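Ionotropic glutamate receptor bacterial homologue (Nostoc punctiforme, PDB 2PYY) binds L-glutamate in the cleft of its periplasmic-binding-protein fold, as the ligand-binding core of a probable bacterial glutamate-gated receptor. Local coordinates at residues 7-11 against 48-53; 13-17 against 25-29. One frame throughout, in Å; residues are numbered along the deposited sequence.

Contact 1 of 2, residues 7-11 against 48-53; sequences VATRV and SSVPEL. With GLU (glutamic acid), chain E.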
# COMPACT_ATOMS: atom_id res chain seq x y z
N VAL B 7 20.93 4.10 8.95
CA VAL B 7 19.88 4.23 7.95
C VAL B 7 19.82 3.00 7.04
O VAL B 7 20.81 2.65 6.40
CB VAL B 7 20.11 5.50 7.10
CG1 VAL B 7 19.02 5.64 6.05
CG2 VAL B 7 20.11 6.73 8.02
N ALA B 8 18.68 2.32 7.02
CA ALA B 8 18.52 1.14 6.18
C ALA B 8 18.29 1.57 4.75
O ALA B 8 17.56 2.54 4.50
CB ALA B 8 17.34 0.30 6.66
N THR B 9 18.92 0.88 3.81
CA THR B 9 18.72 1.18 2.40
C THR B 9 18.50 -0.15 1.68
O THR B 9 18.82 -1.21 2.22
CB THR B 9 19.94 1.91 1.77
OG1 THR B 9 21.06 1.02 1.63
CG2 THR B 9 20.33 3.11 2.61
N ARG B 10 17.95 -0.08 0.48
CA ARG B 10 17.69 -1.25 -0.32
C ARG B 10 18.04 -0.81 -1.74
O ARG B 10 17.65 0.26 -2.20
CB ARG B 10 16.21 -1.64 -0.19
CG ARG B 10 15.78 -2.86 -0.99
CD ARG B 10 15.09 -2.42 -2.26
NE ARG B 10 14.86 -3.53 -3.18
CZ ARG B 10 14.11 -4.60 -2.91
NH1 ARG B 10 13.51 -4.71 -1.73
NH2 ARG B 10 13.98 -5.56 -3.81
N VAL B 11 18.84 -1.64 -2.41
CA VAL B 11 19.29 -1.39 -3.77
C VAL B 11 18.15 -1.54 -4.77
O VAL B 11 17.55 -2.60 -4.89
CB VAL B 11 20.44 -2.34 -4.14
CG1 VAL B 11 20.94 -2.05 -5.56
CG2 VAL B 11 21.59 -2.16 -3.14
N SER B 48 18.24 -6.72 1.87
CA SER B 48 17.90 -7.40 0.64
C SER B 48 16.47 -7.30 0.10
O SER B 48 16.22 -7.66 -1.05
CB SER B 48 18.26 -8.88 0.80
OG SER B 48 18.21 -9.56 -0.44
N SER B 49 15.55 -6.82 0.92
CA SER B 49 14.17 -6.72 0.49
C SER B 49 13.47 -5.71 1.38
O SER B 49 13.98 -5.32 2.43
CB SER B 49 13.46 -8.08 0.63
OG SER B 49 13.30 -8.44 2.01
N VAL B 50 12.29 -5.29 0.95
CA VAL B 50 11.52 -4.33 1.72
C VAL B 50 11.14 -4.91 3.09
O VAL B 50 11.32 -4.25 4.10
CB VAL B 50 10.28 -3.91 0.94
CG1 VAL B 50 9.39 -3.02 1.80
CG2 VAL B 50 10.72 -3.14 -0.31
N PRO B 51 10.58 -6.13 3.13
CA PRO B 51 10.22 -6.64 4.46
C PRO B 51 11.44 -6.79 5.38
O PRO B 51 11.35 -6.55 6.59
CB PRO B 51 9.51 -7.97 4.16
CG PRO B 51 9.99 -8.34 2.78
CD PRO B 51 10.08 -7.02 2.06
N GLU B 52 12.58 -7.15 4.79
CA GLU B 52 13.81 -7.29 5.56
C GLU B 52 14.20 -5.91 6.13
O GLU B 52 14.65 -5.81 7.27
CB GLU B 52 14.92 -7.82 4.65
CG GLU B 52 15.92 -8.72 5.33
CD GLU B 52 16.94 -9.28 4.33
OE1 GLU B 52 16.73 -10.41 3.85
OE2 GLU B 52 17.92 -8.56 4.03
N LEU B 53 14.01 -4.86 5.34
CA LEU B 53 14.32 -3.51 5.79
C LEU B 53 13.33 -3.09 6.89
O LEU B 53 13.72 -2.52 7.92
CB LEU B 53 14.26 -2.52 4.62
CG LEU B 53 14.48 -1.04 4.93
CD1 LEU B 53 15.21 -0.35 3.76
CD2 LEU B 53 13.15 -0.38 5.21
N GLU E . 7.91 0.27 -3.85
CA GLU E . 7.98 -1.18 -3.54
C GLU E . 7.52 -1.43 -2.10
O GLU E . 7.64 -0.49 -1.29
CB GLU E . 9.41 -1.69 -3.70
CG GLU E . 9.56 -3.20 -3.53
CD GLU E . 11.01 -3.66 -3.54
OE1 GLU E . 11.25 -4.88 -3.62
OE2 GLU E . 11.91 -2.80 -3.47
OXT GLU E . 7.05 -2.55 -1.81

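Contact 2 of 2, residues 13-17 against 25-29; sequences PPFVL and GFSID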
# COMPACT_ATOMS: atom_id res chain seq x y z
N PRO B 13 17.71 0.68 -8.45
CA PRO B 13 17.96 1.80 -9.36
C PRO B 13 16.70 2.29 -10.05
O PRO B 13 15.77 1.52 -10.31
CB PRO B 13 19.00 1.25 -10.33
CG PRO B 13 18.74 -0.22 -10.34
CD PRO B 13 18.48 -0.51 -8.87
N PRO B 14 16.64 3.60 -10.37
CA PRO B 14 17.68 4.60 -10.12
C PRO B 14 17.60 5.30 -8.76
O PRO B 14 18.21 6.36 -8.57
CB PRO B 14 17.48 5.57 -11.27
CG PRO B 14 15.99 5.62 -11.36
CD PRO B 14 15.57 4.16 -11.21
N PHE B 15 16.84 4.75 -7.82
CA PHE B 15 16.73 5.36 -6.49
C PHE B 15 17.97 5.07 -5.65
O PHE B 15 18.53 5.96 -5.02
CB PHE B 15 15.45 4.89 -5.79
CG PHE B 15 14.20 5.27 -6.54
CD1 PHE B 15 13.71 4.45 -7.55
CD2 PHE B 15 13.59 6.51 -6.32
CE1 PHE B 15 12.63 4.87 -8.35
CE2 PHE B 15 12.52 6.93 -7.10
CZ PHE B 15 12.04 6.12 -8.12
N VAL B 16 18.41 3.81 -5.67
CA VAL B 16 19.59 3.38 -4.94
C VAL B 16 20.42 2.43 -5.81
O VAL B 16 19.92 1.39 -6.25
CB VAL B 16 19.24 2.63 -3.64
CG1 VAL B 16 20.52 2.16 -2.94
CG2 VAL B 16 18.44 3.54 -2.70
N LEU B 17 21.68 2.79 -6.05
CA LEU B 17 22.59 1.96 -6.84
C LEU B 17 23.88 1.73 -6.07
O LEU B 17 24.24 2.52 -5.20
CB LEU B 17 22.93 2.62 -8.17
CG LEU B 17 21.79 3.01 -9.11
CD1 LEU B 17 21.17 4.31 -8.67
CD2 LEU B 17 22.36 3.15 -10.53
N GLY B 25 22.24 7.43 -6.48
CA GLY B 25 20.86 7.38 -6.89
C GLY B 25 20.06 8.52 -6.32
O GLY B 25 20.54 9.28 -5.48
N PHE B 26 18.82 8.64 -6.78
CA PHE B 26 17.97 9.72 -6.31
C PHE B 26 17.76 9.72 -4.80
O PHE B 26 17.92 10.75 -4.15
CB PHE B 26 16.62 9.68 -7.02
CG PHE B 26 15.65 10.69 -6.51
CD1 PHE B 26 15.71 12.01 -6.94
CD2 PHE B 26 14.65 10.31 -5.62
CE1 PHE B 26 14.78 12.95 -6.48
CE2 PHE B 26 13.72 11.23 -5.16
CZ PHE B 26 13.78 12.55 -5.59
N SER B 27 17.38 8.59 -4.23
CA SER B 27 17.15 8.56 -2.79
C SER B 27 18.43 8.78 -1.99
O SER B 27 18.40 9.42 -0.94
CB SER B 27 16.49 7.26 -2.35
OG SER B 27 15.28 7.06 -3.07
N ILE B 28 19.53 8.23 -2.47
CA ILE B 28 20.82 8.42 -1.81
C ILE B 28 21.12 9.94 -1.75
O ILE B 28 21.48 10.47 -0.70
CB ILE B 28 21.98 7.67 -2.56
CG1 ILE B 28 21.73 6.16 -2.50
CG2 ILE B 28 23.33 7.94 -1.89
CD1 ILE B 28 21.62 5.62 -1.07
N ASP B 29 20.95 10.64 -2.87
CA ASP B 29 21.21 12.10 -2.89
C ASP B 29 20.21 12.89 -2.04
O ASP B 29 20.57 13.84 -1.36
CB ASP B 29 21.17 12.65 -4.32
CG ASP B 29 22.31 12.13 -5.17
OD1 ASP B 29 23.30 11.64 -4.60
OD2 ASP B 29 22.22 12.23 -6.41

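Contact 1 of 2, residues 7-11 against 48-53
R10, on strand 5-10, reaches to the start of helix 50-58, and A8 packs on L53, one turn further along the helix, in the three-stranded parallel sheet lobe of a periplasmic-binding-protein fold. The CB of A8 lies 3.6 Å from L53 CG and about as near L53 CD1, so the methyl sits against the CG-CD1 branch of the leucine; L53 CD1 also lies 3.9 Å from T9 C. Both A8 CB and R10 CB start toward the helix, whereas T9 starts away from it. The R10 chain leaves with CG anti to the backbone N and then bends at chi2 (-100°), which swings the guanidinium past the sheet to the bound glutamate. There the ligand carboxylate lies over one guanidinium face, its CD 3.2 Å from the plane and displaced from the centre of the group, rather than edge-on. The close approach of R10 CZ to ligand OE2 is doubtful and carries no weight; the sound evidence is R10 NH2, which approaches ligand OE1 at 2.8 Å. Over the opposite face lies S48 O, 3.8 Å from the plane, while V50 N occupies the edge beside NH1; as both are donors, they do not bond to each other. A methionine here would probably leave the ligand side-chain carboxylate without this positive partner and open a gap beside V50. S49 is the N-cap: its OG accepts from E52 N, the donor angle being 152°. E52 turns back as well, taking S48 N on OE2 from above its carboxylate plane, and it also packs on H131 of the second subunit. From the helix side, V50 presents its CG2 methyl to the ligand, 3.3 Å from glutamate CD.

Contact 2 of 2, residues 13-17 against 25-29
The carbonyl oxygen of F15 is approached by three groups of 25-29. S27 N donates to F15 O over 3.0 Å, bent (131° at the hydrogen) and tilted slightly from the carbonyl plane; G25 CA adds a CA-H...O contact at 3.3 Å, and F26 N comes near at too poor an angle to count as bonded. F26 N is engaged instead by P14 O, in that carbonyl's plane and nearly straight at 163°. The cis peptide before P14 and the classic beta bulge of F15 and V16 facing I12 shape the chain that supplies both acceptors. G25 takes the N-cap place, and its backbone angles alone call for glycine; a beta carbon would also strike F15 O, while L17 CD1 already rests 3.6 Å from G25 CA. The F15 ring leaves beside its own backbone N (chi1 -61°), which sets the S27 hydroxyl at its edge, S27 OG being 3.5 Å from F15 CB. That hydroxyl is bonded to A67 O. Against F26 the ring lies obliquely, CD2 meeting CD2 at 4.0 Å, and it also makes edge-to-face contacts with F86 and with Y186 of the glutamate pocket. On the other flank, the I28 chain crosses V16 at about a right angle, its CD1 equally near both valine methyls at 4.1 Å. Main-chain carbonyls of the preceding loop thus take up two N-H groups at the buried helix start, while apolar side chains close around it.

From the N terminus, strand 5-10 supplies the first side of contact 1 and leads, by way of two residues, into 13-17, the first side of contact 2. Contact 2 then closes a short loop, partly unmodelled at 20-22, onto the start of helix 26-38. After helix 26-38 the chain returns as strand 42-47, parallel and next to 5-10, completing a beta-alpha-beta unit before 48-53 closes contact 1; contact 2 therefore lies wholly within the larger loop, and the two do not cross. Their centres are 13 Å apart, yet they touch where R10 O packs on V16 CB at 3.2 Å. The central strand and its following loop are thereby tied to two helices.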